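Local structure of D-3-phosphoglycerate dehydrogenase (Sulfolobus tokodaii, 2EKL) at residues 99-110 with 152-160. The protein probably catalyses the NAD-dependent oxidation of D-3-phosphoglycerate, as a member of the D-isomer specific 2-hydroxyacid dehydrogenase family. Sequence-based numbering, arbitrary orientation.
Sequences GASTDSAVELTI and RIGTKVGII. With NAD (nicotinamide-adenine-dinucleotide), chain B.
Val-106 is the knob that helix 102-110 pushes into a hole formed by Ile-153, Lys-156, Val-157 and Ile-160. With CG1 anti to the backbone N (chi1 167°), that methyl presses tightly on Ile-160 CD1, 3.4 Å away, while CG2 lies against Ile-153 CG2 and Lys-156 CB. Further along, Ile-110 CD1 rests on Ile-160 CG2 at 3.8 Å. The polar contact is a salt bridge: Lys-156, extended beyond CG, runs past Thr-102 CG2, with CD 4.0 Å from it, and brings NZ to the syn side of Asp-103 OD1 at 2.7 Å, with a water on OD2. Cutting the lysine back to an alanine here is likely to leave the Asp-103 carboxylate without its charged mate and Thr-102 CG2 without the aliphatic chain beside it. Helix 152-160 follows the first strand of a Rossmann-type fold, and its N-terminal amides grip the dinucleotide diphosphate: Arg-152 N to NAD O1A and Ile-153 N to NAD O1N, both 3.0 Å and nearly straight. Arg-152 NH1 adds a more bent bond to NAD O2N (146°), with Gly-99 CA over one guanidinium face. Ile-153 CD1 touches both Ala-105 CB, a tight 3.5 Å away, and C6N of the nicotinamide ring.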
ATOM      1  N   GLY A  99      -8.809  -1.983  20.582  1.00 21.16           N
ATOM      2  CA  GLY A  99      -8.907  -2.743  19.346  1.00 19.43           C
ATOM      3  C   GLY A  99      -9.817  -2.146  18.282  1.00 19.47           C
ATOM      4  O   GLY A  99      -9.951  -2.703  17.197  1.00 19.52           O
ATOM      5  N   ALA A 100     -10.426  -1.003  18.583  1.00 17.82           N
ATOM      6  CA  ALA A 100     -11.349  -0.347  17.660  1.00 17.77           C
ATOM      7  C   ALA A 100     -10.802   0.027  16.278  1.00 18.52           C
ATOM      8  O   ALA A 100     -11.571   0.158  15.324  1.00 19.72           O
ATOM      9  CB  ALA A 100     -11.927   0.894  18.318  1.00 19.97           C
ATOM     10  N   SER A 101      -9.490   0.190  16.157  1.00 18.35           N
ATOM     11  CA  SER A 101      -8.920   0.591  14.874  1.00 17.18           C
ATOM     12  C   SER A 101      -8.046  -0.458  14.193  1.00 18.38           C
ATOM     13  O   SER A 101      -7.382  -0.160  13.198  1.00 16.56           O
ATOM     14  CB  SER A 101      -8.099   1.868  15.056  1.00 18.77           C
ATOM     15  OG  SER A 101      -6.900   1.605  15.763  1.00 20.72           O
ATOM     16  N   THR A 102      -8.060  -1.682  14.710  1.00 15.61           N
ATOM     17  CA  THR A 102      -7.232  -2.754  14.162  1.00 16.47           C
ATOM     18  C   THR A 102      -7.097  -2.817  12.640  1.00 15.77           C
ATOM     19  O   THR A 102      -5.991  -2.688  12.116  1.00 15.73           O
ATOM     20  CB  THR A 102      -7.708  -4.138  14.664  1.00 16.43           C
ATOM     21  OG1 THR A 102      -7.641  -4.176  16.095  1.00 17.73           O
ATOM     22  CG2 THR A 102      -6.824  -5.245  14.095  1.00 19.04           C
ATOM     23  N   ASP A 103      -8.202  -3.008  11.923  1.00 14.16           N
ATOM     24  CA  ASP A 103      -8.111  -3.123  10.466  1.00 15.25           C
ATOM     25  C   ASP A 103      -7.553  -1.887   9.771  1.00 14.51           C
ATOM     26  O   ASP A 103      -6.864  -2.000   8.756  1.00 14.91           O
ATOM     27  CB  ASP A 103      -9.469  -3.498   9.853  1.00 14.41           C
ATOM     28  CG  ASP A 103      -9.892  -4.923  10.191  1.00 19.16           C
ATOM     29  OD1 ASP A 103      -9.009  -5.792  10.377  1.00 17.83           O
ATOM     30  OD2 ASP A 103     -11.115  -5.180  10.254  1.00 18.85           O
ATOM     31  N   SER A 104      -7.847  -0.708  10.301  1.00 14.39           N
ATOM     32  CA  SER A 104      -7.323   0.509   9.691  1.00 14.27           C
ATOM     33  C   SER A 104      -5.807   0.585   9.881  1.00 14.84           C
ATOM     34  O   SER A 104      -5.082   1.015   8.983  1.00 14.67           O
ATOM     35  CB  SER A 104      -8.006   1.739  10.288  1.00 13.44           C
ATOM     36  OG  SER A 104      -9.335   1.838   9.795  1.00 14.77           O
ATOM     37  N   ALA A 105      -5.327   0.152  11.042  1.00 13.08           N
ATOM     38  CA  ALA A 105      -3.888   0.172  11.314  1.00 13.76           C
ATOM     39  C   ALA A 105      -3.192  -0.892  10.464  1.00 14.92           C
ATOM     40  O   ALA A 105      -2.092  -0.670   9.950  1.00 13.83           O
ATOM     41  CB  ALA A 105      -3.625  -0.073  12.809  1.00 13.62           C
ATOM     42  N   VAL A 106      -3.840  -2.046  10.318  1.00 14.37           N
ATOM     43  CA  VAL A 106      -3.302  -3.140   9.510  1.00 14.29           C
ATOM     44  C   VAL A 106      -3.124  -2.693   8.061  1.00 13.68           C
ATOM     45  O   VAL A 106      -2.088  -2.933   7.434  1.00 13.16           O
ATOM     46  CB  VAL A 106      -4.262  -4.363   9.514  1.00 13.27           C
ATOM     47  CG1 VAL A 106      -3.850  -5.353   8.437  1.00 14.87           C
ATOM     48  CG2 VAL A 106      -4.257  -5.036  10.886  1.00 15.55           C
ATOM     49  N   GLU A 107      -4.153  -2.045   7.530  1.00 12.23           N
ATOM     50  CA  GLU A 107      -4.120  -1.584   6.155  1.00 12.94           C
ATOM     51  C   GLU A 107      -3.036  -0.538   5.927  1.00 11.40           C
ATOM     52  O   GLU A 107      -2.323  -0.592   4.924  1.00 11.90           O
ATOM     53  CB  GLU A 107      -5.506  -1.058   5.760  1.00 11.29           C
ATOM     54  CG  GLU A 107      -6.513  -2.196   5.558  1.00 12.42           C
ATOM     55  CD  GLU A 107      -7.957  -1.780   5.783  1.00 15.04           C
ATOM     56  OE1 GLU A 107      -8.278  -0.585   5.622  1.00 13.98           O
ATOM     57  OE2 GLU A 107      -8.778  -2.665   6.106  1.00 14.57           O
ATOM     58  N   LEU A 108      -2.894   0.402   6.855  1.00 11.74           N
ATOM     59  CA  LEU A 108      -1.867   1.423   6.696  1.00 11.35           C
ATOM     60  C   LEU A 108      -0.491   0.768   6.732  1.00 11.24           C
ATOM     61  O   LEU A 108       0.423   1.200   6.032  1.00 11.90           O
ATOM     62  CB  LEU A 108      -1.957   2.479   7.802  1.00 13.67           C
ATOM     63  CG  LEU A 108      -0.963   3.639   7.658  1.00 16.37           C
ATOM     64  CD1 LEU A 108      -1.280   4.431   6.394  1.00 18.81           C
ATOM     65  CD2 LEU A 108      -1.037   4.546   8.882  1.00 15.53           C
ATOM     66  N   THR A 109      -0.345  -0.279   7.541  1.00 12.25           N
ATOM     67  CA  THR A 109       0.936  -0.983   7.646  1.00 11.62           C
ATOM     68  C   THR A 109       1.335  -1.558   6.289  1.00 12.89           C
ATOM     69  O   THR A 109       2.468  -1.377   5.833  1.00 12.86           O
ATOM     70  CB  THR A 109       0.871  -2.137   8.674  1.00 12.37           C
ATOM     71  OG1 THR A 109       0.541  -1.610   9.966  1.00 12.33           O
ATOM     72  CG2 THR A 109       2.220  -2.858   8.755  1.00 12.99           C
ATOM     73  N   ILE A 110       0.402  -2.259   5.649  1.00 12.37           N
ATOM     74  CA  ILE A 110       0.654  -2.852   4.336  1.00 11.90           C
ATOM     75  C   ILE A 110       0.938  -1.745   3.323  1.00 13.90           C
ATOM     76  O   ILE A 110       1.817  -1.879   2.462  1.00 13.75           O
ATOM     77  CB  ILE A 110      -0.568  -3.682   3.852  1.00 11.91           C
ATOM     78  CG1 ILE A 110      -0.792  -4.874   4.792  1.00 13.49           C
ATOM     79  CG2 ILE A 110      -0.353  -4.156   2.411  1.00 13.30           C
ATOM     80  CD1 ILE A 110       0.388  -5.833   4.890  1.00 14.96           C
ATOM     81  N   ARG A 152      -3.348  -8.219  17.877  1.00 19.68           N
ATOM     82  CA  ARG A 152      -4.464  -7.960  16.975  1.00 19.25           C
ATOM     83  C   ARG A 152      -3.994  -7.547  15.582  1.00 17.12           C
ATOM     84  O   ARG A 152      -4.374  -8.146  14.576  1.00 17.27           O
ATOM     85  CB  ARG A 152      -5.354  -6.839  17.520  1.00 21.75           C
ATOM     86  CG  ARG A 152      -5.908  -7.046  18.920  1.00 27.03           C
ATOM     87  CD  ARG A 152      -7.001  -6.024  19.188  1.00 28.47           C
ATOM     88  NE  ARG A 152      -7.465  -6.027  20.574  1.00 32.10           N
ATOM     89  CZ  ARG A 152      -6.854  -5.395  21.571  1.00 33.53           C
ATOM     90  NH1 ARG A 152      -5.746  -4.701  21.342  1.00 33.97           N
ATOM     91  NH2 ARG A 152      -7.358  -5.449  22.796  1.00 33.55           N
ATOM     92  N   ILE A 153      -3.174  -6.503  15.536  1.00 16.92           N
ATOM     93  CA  ILE A 153      -2.665  -5.979  14.275  1.00 15.78           C
ATOM     94  C   ILE A 153      -1.591  -6.858  13.647  1.00 15.20           C
ATOM     95  O   ILE A 153      -1.657  -7.168  12.458  1.00 15.33           O
ATOM     96  CB  ILE A 153      -2.118  -4.547  14.473  1.00 16.17           C
ATOM     97  CG1 ILE A 153      -3.264  -3.627  14.899  1.00 15.94           C
ATOM     98  CG2 ILE A 153      -1.480  -4.030  13.184  1.00 15.72           C
ATOM     99  CD1 ILE A 153      -2.810  -2.263  15.361  1.00 14.49           C
ATOM    100  N   GLY A 154      -0.613  -7.269  14.446  1.00 14.39           N
ATOM    101  CA  GLY A 154       0.452  -8.107  13.927  1.00 15.61           C
ATOM    102  C   GLY A 154      -0.051  -9.369  13.249  1.00 15.42           C
ATOM    103  O   GLY A 154       0.450  -9.762  12.196  1.00 16.20           O
ATOM    104  N   THR A 155      -1.047 -10.012  13.847  1.00 16.20           N
ATOM    105  CA  THR A 155      -1.588 -11.234  13.268  1.00 15.50           C
ATOM    106  C   THR A 155      -2.181 -10.999  11.884  1.00 15.48           C
ATOM    107  O   THR A 155      -1.920 -11.760  10.956  1.00 16.06           O
ATOM    108  CB  THR A 155      -2.669 -11.855  14.178  1.00 15.41           C
ATOM    109  OG1 THR A 155      -2.078 -12.221  15.433  1.00 15.60           O
ATOM    110  CG2 THR A 155      -3.267 -13.100  13.522  1.00 19.17           C
ATOM    111  N   LYS A 156      -2.973  -9.940  11.740  1.00 14.69           N
ATOM    112  CA  LYS A 156      -3.589  -9.654  10.451  1.00 15.67           C
ATOM    113  C   LYS A 156      -2.590  -9.229   9.379  1.00 16.54           C
ATOM    114  O   LYS A 156      -2.762  -9.554   8.204  1.00 14.49           O
ATOM    115  CB  LYS A 156      -4.695  -8.609  10.618  1.00 15.95           C
ATOM    116  CG  LYS A 156      -5.919  -9.171  11.340  1.00 16.08           C
ATOM    117  CD  LYS A 156      -7.056  -8.170  11.424  1.00 16.30           C
ATOM    118  CE  LYS A 156      -8.304  -8.823  12.002  1.00 19.26           C
ATOM    119  NZ  LYS A 156      -9.465  -7.892  12.074  1.00 18.01           N
ATOM    120  N   VAL A 157      -1.550  -8.506   9.774  1.00 15.73           N
ATOM    121  CA  VAL A 157      -0.531  -8.090   8.816  1.00 15.95           C
ATOM    122  C   VAL A 157       0.123  -9.375   8.291  1.00 15.62           C
ATOM    123  O   VAL A 157       0.449  -9.488   7.110  1.00 14.22           O
ATOM    124  CB  VAL A 157       0.531  -7.175   9.490  1.00 15.62           C
ATOM    125  CG1 VAL A 157       1.737  -6.998   8.576  1.00 15.44           C
ATOM    126  CG2 VAL A 157      -0.087  -5.805   9.800  1.00 14.88           C
ATOM    127  N   GLY A 158       0.292 -10.348   9.179  1.00 17.92           N
ATOM    128  CA  GLY A 158       0.884 -11.616   8.786  1.00 17.03           C
ATOM    129  C   GLY A 158       0.010 -12.371   7.798  1.00 16.05           C
ATOM    130  O   GLY A 158       0.503 -12.940   6.826  1.00 16.85           O
ATOM    131  N   ILE A 159      -1.296 -12.377   8.041  1.00 15.59           N
ATOM    132  CA  ILE A 159      -2.226 -13.069   7.153  1.00 15.10           C
ATOM    133  C   ILE A 159      -2.170 -12.453   5.757  1.00 15.06           C
ATOM    134  O   ILE A 159      -2.154 -13.164   4.749  1.00 15.17           O
ATOM    135  CB  ILE A 159      -3.667 -12.989   7.712  1.00 17.48           C
ATOM    136  CG1 ILE A 159      -3.750 -13.810   9.004  1.00 18.48           C
ATOM    137  CG2 ILE A 159      -4.672 -13.486   6.675  1.00 18.97           C
ATOM    138  CD1 ILE A 159      -5.040 -13.634   9.767  1.00 18.95           C
ATOM    139  N   ILE A 160      -2.116 -11.128   5.701  1.00 14.22           N
ATOM    140  CA  ILE A 160      -2.064 -10.432   4.423  1.00 13.28           C
ATOM    141  C   ILE A 160      -0.725 -10.659   3.725  1.00 12.68           C
ATOM    142  O   ILE A 160      -0.687 -10.955   2.531  1.00 12.55           O
ATOM    143  CB  ILE A 160      -2.323  -8.913   4.613  1.00 11.99           C
ATOM    144  CG1 ILE A 160      -3.762  -8.702   5.101  1.00 13.29           C
ATOM    145  CG2 ILE A 160      -2.108  -8.170   3.302  1.00 13.05           C
ATOM    146  CD1 ILE A 160      -4.043  -7.307   5.655  1.00 13.88           C
TER
HETATM  147  PA  NAD B1300      -1.959  -6.018  21.041  1.00 21.06           P
HETATM  148  O1A NAD B1300      -3.056  -6.821  20.472  1.00 20.44           O
HETATM  149  O2A NAD B1300      -1.977  -5.816  22.547  1.00 18.98           O
HETATM  150  O5B NAD B1300      -0.591  -6.703  20.567  1.00 21.90           O
HETATM  151  C5B NAD B1300       0.648  -6.166  21.006  1.00 21.47           C
HETATM  152  C4B NAD B1300       1.661  -7.464  21.001  1.00 23.44           C
HETATM  153  O4B NAD B1300       3.034  -7.042  21.040  1.00 24.95           O
HETATM  154  C3B NAD B1300       1.293  -8.449  22.161  1.00 23.53           C
HETATM  155  O3B NAD B1300       1.086  -9.776  21.681  1.00 21.77           O
HETATM  156  C2B NAD B1300       2.459  -8.244  23.136  1.00 25.95           C
HETATM  157  O2B NAD B1300       2.766  -9.291  24.024  1.00 25.74           O
HETATM  158  C1B NAD B1300       3.505  -7.880  22.147  1.00 25.19           C
HETATM  159  N9A NAD B1300       4.739  -7.294  22.760  1.00 26.04           N
HETATM  160  C8A NAD B1300       4.893  -6.364  23.778  1.00 26.96           C
HETATM  161  N7A NAD B1300       6.211  -6.140  23.992  1.00 28.93           N
HETATM  162  C5A NAD B1300       6.911  -6.910  23.128  1.00 29.54           C
HETATM  163  C6A NAD B1300       8.319  -7.131  22.851  1.00 31.61           C
HETATM  164  N6A NAD B1300       9.257  -6.493  23.532  1.00 34.11           N
HETATM  165  N1A NAD B1300       8.711  -8.054  21.824  1.00 31.28           N
HETATM  166  C2A NAD B1300       7.743  -8.776  21.053  1.00 31.34           C
HETATM  167  N3A NAD B1300       6.370  -8.564  21.320  1.00 26.81           N
HETATM  168  C4A NAD B1300       5.977  -7.651  22.335  1.00 27.80           C
HETATM  169  O3  NAD B1300      -1.981  -4.543  20.393  1.00 21.21           O
HETATM  170  PN  NAD B1300      -2.444  -4.060  18.925  1.00 21.77           P
HETATM  171  O1N NAD B1300      -2.144  -5.107  17.936  1.00 21.50           O
HETATM  172  O2N NAD B1300      -3.884  -3.706  19.085  1.00 22.91           O
HETATM  173  O5D NAD B1300      -1.561  -2.757  18.837  1.00 23.42           O
HETATM  174  C5D NAD B1300      -0.197  -2.861  18.488  1.00 22.92           C
HETATM  175  C4D NAD B1300       0.481  -1.507  18.491  1.00 24.51           C
HETATM  176  O4D NAD B1300      -0.058  -0.641  17.508  1.00 21.35           O
HETATM  177  C3D NAD B1300       0.402  -0.696  19.816  1.00 23.97           C
HETATM  178  O3D NAD B1300       1.662  -0.077  20.118  1.00 25.10           O
HETATM  179  C2D NAD B1300      -0.711   0.257  19.572  1.00 23.92           C
HETATM  180  O2D NAD B1300      -0.758   1.300  20.526  1.00 25.81           O
HETATM  181  C1D NAD B1300      -0.389   0.583  18.140  1.00 23.02           C
HETATM  182  N1N NAD B1300      -1.452   1.221  17.312  1.00 21.81           N
HETATM  183  C2N NAD B1300      -1.086   2.336  16.496  1.00 21.52           C
HETATM  184  C3N NAD B1300      -2.087   2.962  15.695  1.00 21.19           C
HETATM  185  C7N NAD B1300      -1.715   4.115  14.842  1.00 20.79           C
HETATM  186  O7N NAD B1300      -2.633   5.083  14.689  1.00 21.24           O
HETATM  187  N7N NAD B1300      -0.546   4.248  14.231  1.00 20.69           N
HETATM  188  C4N NAD B1300      -3.472   2.420  15.751  1.00 22.15           C
HETATM  189  C5N NAD B1300      -3.829   1.288  16.586  1.00 22.62           C
HETATM  190  C6N NAD B1300      -2.797   0.686  17.374  1.00 22.58           C
HETATM  191  O   HOH W   1     -12.076  -7.595   9.905  1.00 28.78           O